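Local coordinates for deoxycytidylate deaminase (Cyanophage S-TIM5, PDB 4P9C), which probably deaminates deoxycytidylate to deoxyuridylate at a zinc site, and binds deoxycytidylate at a second, separate site, at residues Gln21-Lys26 with Gly44-Pro49; Ser39-Gly44 with Val77-Ser82; Ala71-Leu76 with Pro99-Met104. One frame throughout, in Å; residues are numbered along the deposited sequence. Where two conformers were deposited one is given.

Interaction 1 (Gln21-Lys26 with Gly44-Pro49); sequences QVSNCK and GWNGTP. With DCM (2'-deoxycytidine-5'-monophosphate), chain N; DU (2'-deoxyuridine-5'-monophosphate), chain O.
Val22 and Trp45 make the apolar half of this contact. The CG1 branch of Val22, anti to the backbone N (chi1 -180°), sits over the indole, 4.0 Å from the centroid of the six-membered ring and 19° off its normal, a CH-pi contact. The opposite face is covered by the cytosine of the bound deoxycytidylate, so the indole is sandwiched between loop and nucleotide. Trp45 N donates to O2 of the same base at 3.3 Å, and the hydroxyl O3' of its sugar bonds to Thr48 O.

The polar half gathers round Ser23. Its OG lies 2.6 Å from Asn46 O and 2.9 Å from Asn46 OD1, close to both oxygens of that residue. The same OG accepts from Cys25 N, closing an ST turn. A bridging water accepts from Asn24 N and donates to Asn46 O. Asn46 reaches further: OD1 also accepts from Val30 N, while ND2 donates to Met28 O and, at 3.1 Å, to O3' of the deoxyuridylate.

Two nucleotides thus lean on one short segment, the dCMP pocket being consistent with the effector site of dCMP deaminases. Residues 21-26 belong to the loop between helix 6-20 and strand 31-35; they cover Trp45 and Asn46, where strand 40-45 ends, and Ile8 of a second subunit packs on both Val22 and Trp45.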
loop_
_atom_site.group_PDB
_atom_site.type_symbol
_atom_site.label_atom_id
_atom_site.label_comp_id
_atom_site.label_asym_id
_atom_site.label_seq_id
_atom_site.Cartn_x
_atom_site.Cartn_y
_atom_site.Cartn_z
ATOM N N GLN A 21 -7.812 -14.237 25.862
ATOM C CA GLN A 21 -8.268 -13.823 27.189
ATOM C C GLN A 21 -9.030 -12.494 27.172
ATOM O O GLN A 21 -9.682 -12.131 28.156
ATOM C CB GLN A 21 -7.095 -13.778 28.175
ATOM C CG GLN A 21 -6.474 -15.152 28.472
ATOM C CD GLN A 21 -7.473 -16.151 29.043
ATOM O OE1 GLN A 21 -8.085 -15.911 30.084
ATOM N NE2 GLN A 21 -7.633 -17.282 28.363
ATOM N N VAL A 22 -8.958 -11.788 26.046
ATOM C CA VAL A 22 -9.665 -10.521 25.858
ATOM C C VAL A 22 -11.158 -10.758 25.580
ATOM O O VAL A 22 -11.995 -9.892 25.863
ATOM C CB VAL A 22 -9.008 -9.669 24.738
ATOM C CG1 VAL A 22 -9.730 -8.342 24.542
ATOM C CG2 VAL A 22 -7.531 -9.422 25.053
ATOM N N SER A 23 -11.482 -11.934 25.035
ATOM C CA SER A 23 -12.868 -12.349 24.773
ATOM C C SER A 23 -13.751 -12.314 26.024
ATOM O O SER A 23 -13.291 -12.633 27.123
ATOM C CB SER A 23 -12.889 -13.756 24.172
ATOM O OG SER A 23 -14.197 -14.116 23.767
ATOM N N ASN A 24 -15.017 -11.929 25.849
ATOM C CA ASN A 24 -15.987 -11.897 26.952
ATOM C C ASN A 24 -16.773 -13.207 27.049
ATOM O O ASN A 24 -17.660 -13.367 27.898
ATOM C CB ASN A 24 -16.952 -10.720 26.779
ATOM C CG ASN A 24 -17.863 -10.525 27.984
ATOM O OD1 ASN A 24 -17.396 -10.260 29.091
ATOM N ND2 ASN A 24 -19.168 -10.652 27.767
ATOM N N CYS A 25 -16.392 -14.139 26.178
ATOM C CA CYS A 25 -17.079 -15.426 26.043
ATOM C C CYS A 25 -16.976 -16.297 27.291
ATOM O O CYS A 25 -15.921 -16.381 27.930
ATOM C CB CYS A 25 -16.557 -16.201 24.825
ATOM S SG CYS A 25 -17.350 -15.771 23.231
ATOM N N LYS A 26 -18.089 -16.949 27.633
ATOM C CA LYS A 26 -18.120 -17.835 28.803
ATOM C C LYS A 26 -17.909 -19.319 28.455
ATOM O O LYS A 26 -17.330 -20.065 29.250
ATOM C CB LYS A 26 -19.416 -17.651 29.611
ATOM C CG LYS A 26 -19.693 -16.214 30.076
ATOM C CD LYS A 26 -18.751 -15.753 31.186
ATOM C CE LYS A 26 -19.066 -14.278 31.561
ATOM N NZ LYS A 26 -18.081 -13.847 32.666
ATOM N N GLY A 44 -7.449 -11.734 16.129
ATOM C CA GLY A 44 -8.883 -11.897 16.291
ATOM C C GLY A 44 -9.242 -12.779 17.465
ATOM O O GLY A 44 -8.536 -13.738 17.777
ATOM N N TRP A 45 -10.346 -12.439 18.120
ATOM C CA TRP A 45 -10.897 -13.268 19.180
ATOM C C TRP A 45 -12.412 -13.323 19.033
ATOM O O TRP A 45 -13.012 -12.433 18.421
ATOM C CB TRP A 45 -10.501 -12.728 20.555
ATOM C CG TRP A 45 -11.005 -11.349 20.811
ATOM C CD1 TRP A 45 -12.249 -11.004 21.254
ATOM C CD2 TRP A 45 -10.287 -10.123 20.629
ATOM N NE1 TRP A 45 -12.350 -9.640 21.365
ATOM C CE2 TRP A 45 -11.165 -9.073 20.987
ATOM C CE3 TRP A 45 -8.991 -9.809 20.203
ATOM C CZ2 TRP A 45 -10.785 -7.728 20.931
ATOM C CZ3 TRP A 45 -8.616 -8.470 20.149
ATOM C CH2 TRP A 45 -9.509 -7.448 20.517
ATOM N N ASN A 46 -13.027 -14.362 19.595
ATOM C CA ASN A 46 -14.475 -14.541 19.492
ATOM C C ASN A 46 -15.260 -13.496 20.282
ATOM O O ASN A 46 -14.896 -13.154 21.409
ATOM C CB ASN A 46 -14.913 -15.973 19.860
ATOM C CG ASN A 46 -14.415 -16.430 21.232
ATOM O OD1 ASN A 46 -13.381 -15.974 21.726
ATOM N ND2 ASN A 46 -15.148 -17.355 21.838
ATOM N N GLY A 47 -16.327 -12.990 19.672
ATOM C CA GLY A 47 -17.181 -11.994 20.310
ATOM C C GLY A 47 -18.315 -11.527 19.420
ATOM O O GLY A 47 -18.380 -11.874 18.238
ATOM N N THR A 48 -19.212 -10.738 20.001
ATOM C CA THR A 48 -20.269 -10.081 19.244
ATOM C C THR A 48 -19.659 -8.990 18.361
ATOM O O THR A 48 -18.568 -8.498 18.661
ATOM C CB THR A 48 -21.335 -9.457 20.172
ATOM O OG1 THR A 48 -20.713 -8.533 21.073
ATOM C CG2 THR A 48 -22.059 -10.532 20.972
ATOM N N PRO A 49 -20.354 -8.609 17.270
ATOM C CA PRO A 49 -19.880 -7.562 16.359
ATOM C C PRO A 49 -19.725 -6.201 17.031
ATOM O O PRO A 49 -20.358 -5.941 18.060
ATOM C CB PRO A 49 -20.984 -7.492 15.301
ATOM C CG PRO A 49 -21.644 -8.820 15.353
ATOM C CD PRO A 49 -21.611 -9.206 16.793
HETATM N N1 DCM N . -12.120 -7.603 17.396
HETATM C C2 DCM N . -11.012 -8.328 17.127
HETATM N N3 DCM N . -9.745 -7.725 17.197
HETATM C C4 DCM N . -9.631 -6.367 17.542
HETATM C C5 DCM N . -10.769 -5.622 17.818
HETATM C C6 DCM N . -12.014 -6.239 17.743
HETATM O O2 DCM N . -11.086 -9.518 16.821
HETATM N N4 DCM N . -8.431 -5.796 17.613
HETATM C "C1'" DCM N . -13.470 -8.229 17.312
HETATM C "C2'" DCM N . -13.799 -9.063 18.537
HETATM C "C3'" DCM N . -15.274 -8.830 18.736
HETATM C "C4'" DCM N . -15.489 -7.410 18.234
HETATM O "O4'" DCM N . -14.481 -7.180 17.219
HETATM O "O3'" DCM N . -16.028 -9.747 17.916
HETATM C "C5'" DCM N . -15.366 -6.409 19.394
HETATM O "O5'" DCM N . -15.667 -5.101 18.894
HETATM P P DCM N . -15.078 -3.814 19.642
HETATM O O1P DCM N . -13.598 -3.813 19.744
HETATM O O2P DCM N . -15.638 -2.519 18.850
HETATM O O3P DCM N . -15.795 -3.756 21.102
HETATM O OP3 DU O . -20.255 -22.576 21.270
HETATM P P DU O . -19.227 -23.417 20.641
HETATM O OP1 DU O . -19.124 -24.783 21.201
HETATM O OP2 DU O . -19.141 -23.350 19.176
HETATM O "O5'" DU O . -17.860 -22.778 21.132
HETATM C "C5'" DU O . -17.870 -21.587 21.925
HETATM C "C4'" DU O . -16.959 -20.538 21.284
HETATM O "O4'" DU O . -16.136 -21.164 20.290
HETATM C "C3'" DU O . -17.802 -19.548 20.494
HETATM O "O3'" DU O . -17.983 -18.351 21.266
HETATM C "C2'" DU O . -16.959 -19.240 19.268
HETATM C "C1'" DU O . -15.704 -20.073 19.463
HETATM N N1 DU O . -15.209 -20.599 18.172
HETATM C C2 DU O . -14.428 -19.832 17.396
HETATM O O2 DU O . -14.127 -18.697 17.764
HETATM N N3 DU O . -13.952 -20.316 16.171
HETATM C C4 DU O . -14.292 -21.606 15.752
HETATM O O4 DU O . -13.877 -22.037 14.677
HETATM C C5 DU O . -15.100 -22.398 16.556
HETATM C C6 DU O . -15.559 -21.894 17.767
HETATM O O HOH W 1 -15.927 -10.992 23.378
#

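Interaction 2 (Ser39-Gly44 with Val77-Ser82); sequences SILAHG and VKMAKS. With DCM (2'-deoxycytidine-5'-monophosphate), chain N.
Leu41 and Ala42 meet Met79 in a purely apolar contact that joins helix 71-81 to strand 40-45. Met79 SD lies 3.6 Å from Leu41 CB and 3.7 Å from Ala42 CB, while its methyl CE reaches on to Leu41 CD1 at 3.8 Å. The thioether chain is folded: chi2 of -53° brings SD over Leu41 and Ala42, and chi3 of -65° turns CE on to Leu41. Ala42 CB completes the patch by resting 3.8 Å from Lys78 CB, so the base of the lysine chain shares the apolar surface.

The polar contact is of a different kind. Lys78 bends at chi2 and chi4, which carries its ammonium along the strand to His43; NZ comes 3.8 Å from His43 CD2, obliquely to the ring, and makes no hydrogen bond to it. Its bond goes instead to Gly38 O of a second subunit. The histidine presents its ring edge to the amino group N4 of the deoxycytidylate, and the lysine end approaches that group too, so the pair lines the base end of the nucleotide pocket. Phe19 stacks on the histidine ring.

Strand 40-45 is an outermost strand of the sheet within the chain and pairs antiparallel with 31-35. Over it runs the C-terminal part of helix 71-81; the axes of strand 40-44 and helix 77-81 approach to 8.0 Å, with 139° between their N-to-C directions. Val34 of strand 31-35 touches both Ala42 and Met79, and a third subunit packs against Met79 and Ala80 of the helix.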
loop_
_atom_site.group_PDB
_atom_site.type_symbol
_atom_site.label_atom_id
_atom_site.label_comp_id
_atom_site.label_asym_id
_atom_site.label_seq_id
_atom_site.Cartn_x
_atom_site.Cartn_y
_atom_site.Cartn_z
ATOM N N SER A 39 5.678 -10.668 11.130
ATOM C CA SER A 39 4.798 -9.555 11.488
ATOM C C SER A 39 3.396 -10.068 11.807
ATOM O O SER A 39 2.861 -10.909 11.082
ATOM C CB SER A 39 4.751 -8.525 10.356
ATOM O OG SER A 39 4.058 -7.351 10.751
ATOM N N ILE A 40 2.811 -9.569 12.891
ATOM C CA ILE A 40 1.453 -9.957 13.273
ATOM C C ILE A 40 0.441 -9.010 12.630
ATOM O O ILE A 40 0.196 -7.901 13.127
ATOM C CB ILE A 40 1.270 -10.009 14.809
ATOM C CG1 ILE A 40 2.243 -11.017 15.432
ATOM C CG2 ILE A 40 -0.177 -10.374 15.163
ATOM C CD1 ILE A 40 2.417 -10.881 16.941
ATOM N N LEU A 41 -0.141 -9.457 11.518
ATOM C CA LEU A 41 -1.004 -8.596 10.705
ATOM C C LEU A 41 -2.423 -8.459 11.250
ATOM O O LEU A 41 -3.067 -7.423 11.051
ATOM C CB LEU A 41 -1.028 -9.082 9.253
ATOM C CG LEU A 41 0.325 -9.461 8.629
ATOM C CD1 LEU A 41 0.112 -10.022 7.232
ATOM C CD2 LEU A 41 1.303 -8.279 8.599
ATOM N N ALA A 42 -2.906 -9.495 11.929
ATOM C CA ALA A 42 -4.236 -9.455 12.530
ATOM C C ALA A 42 -4.329 -10.295 13.793
ATOM O O ALA A 42 -3.770 -11.393 13.865
ATOM C CB ALA A 42 -5.294 -9.893 11.521
ATOM N N HIS A 43 -5.047 -9.813 14.782
ATOM C CA HIS A 43 -5.350 -10.571 15.980
ATOM C C HIS A 43 -6.840 -10.578 16.267
ATOM O O HIS A 43 -7.414 -9.588 16.588
ATOM C CB HIS A 43 -4.573 -10.065 17.181
ATOM C CG HIS A 43 -4.712 -8.609 17.434
ATOM N ND1 HIS A 43 -3.658 -7.746 17.334
ATOM C CD2 HIS A 43 -5.767 -7.861 17.798
ATOM C CE1 HIS A 43 -4.056 -6.528 17.623
ATOM N NE2 HIS A 43 -5.333 -6.572 17.904
ATOM N N GLY A 44 -7.449 -11.734 16.129
ATOM C CA GLY A 44 -8.883 -11.897 16.291
ATOM C C GLY A 44 -9.242 -12.779 17.465
ATOM O O GLY A 44 -8.536 -13.738 17.777
ATOM N N VAL A 77 -11.707 -10.966 8.560
ATOM C CA VAL A 77 -12.351 -9.678 8.318
ATOM C C VAL A 77 -11.353 -8.551 8.525
ATOM O O VAL A 77 -11.347 -7.560 7.783
ATOM C CB VAL A 77 -13.567 -9.493 9.259
ATOM C CG1 VAL A 77 -13.996 -8.033 9.349
ATOM C CG2 VAL A 77 -14.733 -10.360 8.795
ATOM N N LYS A 78 -10.506 -8.724 9.537
ATOM C CA LYS A 78 -9.461 -7.772 9.868
ATOM C C LYS A 78 -8.484 -7.626 8.713
ATOM O O LYS A 78 -8.022 -6.521 8.418
ATOM C CB LYS A 78 -8.712 -8.249 11.112
ATOM C CG LYS A 78 -7.999 -7.162 11.890
ATOM C CD LYS A 78 -8.961 -6.423 12.811
ATOM C CE LYS A 78 -8.216 -5.538 13.797
ATOM N NZ LYS A 78 -7.420 -6.338 14.792
ATOM N N MET A 79 -8.174 -8.752 8.072
ATOM C CA MET A 79 -7.263 -8.766 6.934
ATOM C C MET A 79 -7.868 -8.108 5.698
ATOM O O MET A 79 -7.143 -7.566 4.861
ATOM C CB MET A 79 -6.787 -10.189 6.624
ATOM C CG MET A 79 -5.773 -10.738 7.630
ATOM S SD MET A 79 -4.343 -9.666 7.908
ATOM C CE MET A 79 -3.551 -9.698 6.297
ATOM N N ALA A 80 -9.194 -8.155 5.588
ATOM C CA ALA A 80 -9.907 -7.459 4.519
ATOM C C ALA A 80 -9.884 -5.945 4.740
ATOM O O ALA A 80 -9.921 -5.172 3.781
ATOM C CB ALA A 80 -11.334 -7.966 4.415
ATOM N N LYS A 81 -9.825 -5.539 6.008
ATOM C CA LYS A 81 -9.693 -4.130 6.379
ATOM C C LYS A 81 -8.231 -3.684 6.356
ATOM O O LYS A 81 -7.938 -2.487 6.431
ATOM C CB LYS A 81 -10.312 -3.867 7.760
ATOM C CG LYS A 81 -11.840 -3.831 7.768
ATOM C CD LYS A 81 -12.409 -3.435 9.134
ATOM C CE LYS A 81 -12.507 -4.629 10.079
ATOM N NZ LYS A 81 -13.038 -4.247 11.423
ATOM N N SER A 82 -7.323 -4.651 6.246
ATOM C CA SER A 82 -5.893 -4.370 6.230
ATOM C C SER A 82 -5.415 -3.996 4.830
ATOM O O SER A 82 -6.101 -4.264 3.834
ATOM C CB SER A 82 -5.112 -5.577 6.759
ATOM O OG SER A 82 -3.747 -5.256 6.960
HETATM N N1 DCM N . -12.120 -7.603 17.396
HETATM C C2 DCM N . -11.012 -8.328 17.127
HETATM N N3 DCM N . -9.745 -7.725 17.197
HETATM C C4 DCM N . -9.631 -6.367 17.542
HETATM C C5 DCM N . -10.769 -5.622 17.818
HETATM C C6 DCM N . -12.014 -6.239 17.743
HETATM O O2 DCM N . -11.086 -9.518 16.821
HETATM N N4 DCM N . -8.431 -5.796 17.613
HETATM C "C1'" DCM N . -13.470 -8.229 17.312
HETATM C "C2'" DCM N . -13.799 -9.063 18.537
HETATM C "C3'" DCM N . -15.274 -8.830 18.736
HETATM C "C4'" DCM N . -15.489 -7.410 18.234
HETATM O "O4'" DCM N . -14.481 -7.180 17.219
HETATM O "O3'" DCM N . -16.028 -9.747 17.916
HETATM C "C5'" DCM N . -15.366 -6.409 19.394
HETATM O "O5'" DCM N . -15.667 -5.101 18.894
HETATM P P DCM N . -15.078 -3.814 19.642
HETATM O O1P DCM N . -13.598 -3.813 19.744
HETATM O O2P DCM N . -15.638 -2.519 18.850
HETATM O O3P DCM N . -15.795 -3.756 21.102
#

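Interaction 3 (Ala71-Leu76 with Pro99-Met104); sequences AEQNAL and PDCSKM. With ZN (zinc ion), chain M; DCM (2'-deoxycytidine-5'-monophosphate), chain N; DU (2'-deoxyuridine-5'-monophosphate), chain O.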
loop_
_atom_site.group_PDB
_atom_site.type_symbol
_atom_site.label_atom_id
_atom_site.label_comp_id
_atom_site.label_asym_id
_atom_site.label_seq_id
_atom_site.Cartn_x
_atom_site.Cartn_y
_atom_site.Cartn_z
ATOM N N ALA A 71 -13.083 -16.383 16.116
ATOM C CA ALA A 71 -11.772 -15.737 16.105
ATOM C C ALA A 71 -11.178 -15.718 14.699
ATOM O O ALA A 71 -10.548 -14.734 14.301
ATOM C CB ALA A 71 -10.825 -16.431 17.076
ATOM N N GLU A 72 -11.386 -16.808 13.958
ATOM C CA GLU A 72 -10.860 -16.944 12.595
ATOM C C GLU A 72 -11.586 -16.010 11.645
ATOM O O GLU A 72 -10.985 -15.481 10.710
ATOM C CB GLU A 72 -10.988 -18.382 12.086
ATOM C CG GLU A 72 -10.239 -19.427 12.904
ATOM C CD GLU A 72 -11.019 -19.900 14.120
ATOM O OE1 GLU A 72 -10.436 -20.627 14.948
ATOM O OE2 GLU A 72 -12.211 -19.548 14.255
ATOM N N GLN A 73 -12.881 -15.822 11.882
ATOM C CA GLN A 73 -13.681 -14.889 11.101
ATOM C C GLN A 73 -13.211 -13.463 11.327
ATOM O O GLN A 73 -13.051 -12.698 10.376
ATOM C CB GLN A 73 -15.159 -15.001 11.463
ATOM C CG GLN A 73 -15.889 -16.142 10.784
ATOM C CD GLN A 73 -17.323 -16.262 11.253
ATOM O OE1 GLN A 73 -17.616 -16.131 12.443
ATOM N NE2 GLN A 73 -18.228 -16.524 10.318
ATOM N N ASN A 74 -12.986 -13.115 12.593
ATOM C CA ASN A 74 -12.528 -11.783 12.956
ATOM C C ASN A 74 -11.160 -11.446 12.390
ATOM O O ASN A 74 -10.921 -10.303 12.000
ATOM C CB ASN A 74 -12.539 -11.600 14.472
ATOM C CG ASN A 74 -13.891 -11.176 14.992
ATOM O OD1 ASN A 74 -14.592 -10.383 14.359
ATOM N ND2 ASN A 74 -14.267 -11.695 16.151
ATOM N N ALA A 75 -10.270 -12.436 12.346
ATOM C CA ALA A 75 -8.944 -12.246 11.766
ATOM C C ALA A 75 -9.036 -12.096 10.252
ATOM O O ALA A 75 -8.306 -11.305 9.654
ATOM C CB ALA A 75 -8.029 -13.404 12.138
ATOM N N LEU A 76 -9.944 -12.855 9.647
ATOM C CA LEU A 76 -10.180 -12.814 8.211
ATOM C C LEU A 76 -10.715 -11.441 7.808
ATOM O O LEU A 76 -10.234 -10.834 6.849
ATOM C CB LEU A 76 -11.188 -13.905 7.830
ATOM C CG LEU A 76 -11.104 -14.653 6.490
ATOM C CD1 LEU A 76 -11.442 -13.758 5.295
ATOM C CD2 LEU A 76 -9.740 -15.326 6.296
ATOM N N PRO A 99 -15.330 -26.077 10.430
ATOM C CA PRO A 99 -15.433 -26.325 8.987
ATOM C C PRO A 99 -15.724 -25.085 8.131
ATOM O O PRO A 99 -15.125 -24.939 7.062
ATOM C CB PRO A 99 -16.590 -27.322 8.890
ATOM C CG PRO A 99 -16.510 -28.085 10.153
ATOM C CD PRO A 99 -16.059 -27.103 11.203
ATOM N N ASP A 100 -16.627 -24.214 8.596
ATOM C CA ASP A 100 -16.987 -23.003 7.849
ATOM C C ASP A 100 -15.809 -22.046 7.738
ATOM O O ASP A 100 -15.587 -21.450 6.682
ATOM C CB ASP A 100 -18.183 -22.282 8.480
ATOM C CG ASP A 100 -18.661 -21.097 7.645
ATOM O OD1 ASP A 100 -18.596 -21.182 6.400
ATOM O OD2 ASP A 100 -19.099 -20.086 8.234
ATOM N N CYS A 101 -15.054 -21.906 8.826
ATOM C CA CYS A 101 -13.868 -21.054 8.839
ATOM C C CYS A 101 -12.730 -21.679 8.026
ATOM O O CYS A 101 -12.122 -21.006 7.193
ATOM C CB CYS A 101 -13.417 -20.766 10.274
ATOM S SG CYS A 101 -14.496 -19.612 11.179
ATOM N N SER A 102 -12.463 -22.964 8.269
ATOM C CA SER A 102 -11.426 -23.716 7.553
ATOM C C SER A 102 -11.523 -23.536 6.040
ATOM O O SER A 102 -10.509 -23.400 5.348
ATOM C CB SER A 102 -11.522 -25.206 7.897
ATOM O OG SER A 102 -11.208 -25.439 9.260
ATOM N N LYS A 103 -12.759 -23.547 5.552
ATOM C CA LYS A 103 -13.092 -23.348 4.149
ATOM C C LYS A 103 -12.569 -22.004 3.636
ATOM O O LYS A 103 -11.932 -21.943 2.579
ATOM C CB LYS A 103 -14.615 -23.424 3.996
ATOM C CG LYS A 103 -15.146 -23.256 2.583
ATOM C CD LYS A 103 -16.558 -22.666 2.585
ATOM C CE LYS A 103 -17.600 -23.645 3.109
ATOM N NZ LYS A 103 -18.986 -23.131 2.919
ATOM N N MET A 104 -12.840 -20.938 4.387
ATOM C CA MET A 104 -12.405 -19.590 4.013
ATOM C C MET A 104 -10.895 -19.412 4.176
ATOM O O MET A 104 -10.261 -18.711 3.384
ATOM C CB MET A 104 -13.170 -18.529 4.816
ATOM C CG MET A 104 -14.631 -18.364 4.399
ATOM S SD MET A 104 -15.541 -17.121 5.347
ATOM C CE MET A 104 -15.796 -17.975 6.904
HETATM ZN ZN ZN M . -14.969 -20.860 13.102
HETATM N N1 DCM N . -12.120 -7.603 17.396
HETATM C C2 DCM N . -11.012 -8.328 17.127
HETATM N N3 DCM N . -9.745 -7.725 17.197
HETATM C C4 DCM N . -9.631 -6.367 17.542
HETATM C C5 DCM N . -10.769 -5.622 17.818
HETATM C C6 DCM N . -12.014 -6.239 17.743
HETATM O O2 DCM N . -11.086 -9.518 16.821
HETATM N N4 DCM N . -8.431 -5.796 17.613
HETATM C "C1'" DCM N . -13.470 -8.229 17.312
HETATM C "C2'" DCM N . -13.799 -9.063 18.537
HETATM C "C3'" DCM N . -15.274 -8.830 18.736
HETATM C "C4'" DCM N . -15.489 -7.410 18.234
HETATM O "O4'" DCM N . -14.481 -7.180 17.219
HETATM O "O3'" DCM N . -16.028 -9.747 17.916
HETATM C "C5'" DCM N . -15.366 -6.409 19.394
HETATM O "O5'" DCM N . -15.667 -5.101 18.894
HETATM P P DCM N . -15.078 -3.814 19.642
HETATM O O1P DCM N . -13.598 -3.813 19.744
HETATM O O2P DCM N . -15.638 -2.519 18.850
HETATM O O3P DCM N . -15.795 -3.756 21.102
HETATM O OP3 DU O . -20.255 -22.576 21.270
HETATM P P DU O . -19.227 -23.417 20.641
HETATM O OP1 DU O . -19.124 -24.783 21.201
HETATM O OP2 DU O . -19.141 -23.350 19.176
HETATM O "O5'" DU O . -17.860 -22.778 21.132
HETATM C "C5'" DU O . -17.870 -21.587 21.925
HETATM C "C4'" DU O . -16.959 -20.538 21.284
HETATM O "O4'" DU O . -16.136 -21.164 20.290
HETATM C "C3'" DU O . -17.802 -19.548 20.494
HETATM O "O3'" DU O . -17.983 -18.351 21.266
HETATM C "C2'" DU O . -16.959 -19.240 19.268
HETATM C "C1'" DU O . -15.704 -20.073 19.463
HETATM N N1 DU O . -15.209 -20.599 18.172
HETATM C C2 DU O . -14.428 -19.832 17.396
HETATM O O2 DU O . -14.127 -18.697 17.764
HETATM N N3 DU O . -13.952 -20.316 16.171
HETATM C C4 DU O . -14.292 -21.606 15.752
HETATM O O4 DU O . -13.877 -22.037 14.677
HETATM C C5 DU O . -15.100 -22.398 16.556
HETATM C C6 DU O . -15.559 -21.894 17.767
#
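The two zinc-binding signatures of the cytidine and deoxycytidylate deaminase family meet here: the His-Ala-Glu motif, whose Glu72 lies in the first turn of helix 71-81, and the Pro-Cys-x-x-Cys motif, whose last cysteine, Cys101, lies on the next. Cys101 SG binds zinc at 2.3 Å, and O4 of the deoxyuridylate takes another position at 2.2 Å; His70 ND1 and Cys98 SG complete the four ligands.

Around the metal, Glu72 and Cys101 also pack on each other, with Glu72 CB 3.8 Å from the cysteine sulfur. The glutamate chain is bent at chi2 (83°), which brings its carboxylate to the pyrimidine edge. There OE2 accepts from N3 of the base at 2.7 Å, through an N-H...O angle of 151°, while Ala71 N donates to O2. This grip on N3, O2 and the zinc-bound O4 holds the uracil along one edge. Glu72 is predicted to act as the proton donor, in keeping with that position.

The rest of the interface is mostly apolar. Gln73 CG lies alongside Cys101 SG at 3.8 Å and, more loosely, against Met104 CE, while Leu76 CD2 approaches Met104 only at 4.5 Å, through O. Gln73 OE1 accepts from His70 N, the backbone of a zinc ligand, and Asp100 OD1 bonds to NE2 of Gln73 of a third subunit.

The segments 71-76 and 99-104 run roughly side by side, with axes 9.7 Å apart at closest approach and 28° between them. Helix 71-81 rests on strand 31-35 through Ala71 and Ala75; helix 99-107 forms the crossover between parallel strands 90-93 and 112-115, with helix 123-130 on its far flank at Ser102. The third subunit packs on Gln73, Leu76 and Met104.

All three contacts are largely buried, yet their chemistry follows their place in the fold. Interaction 3, nearest the centre of the chain, joins two helices round a metal and a pyrimidine. Interaction 2 uses the other end of helix 71-81 on a strand at the sheet margin, mainly by thioether and methyl packing, with Lys78 and His43 facing the nucleotide. Interaction 1 ties a loop to the far end of that strand and depends on hydrogen bonds and an aromatic face. Interactions 1 and 2 share Gly44; Asn74 of interaction 3 probably bonds to Trp45 O, and all three touch the deoxycytidylate. Interactions 1 and 3 border the deoxyuridylate, so the same framework lies between both nucleotide sites.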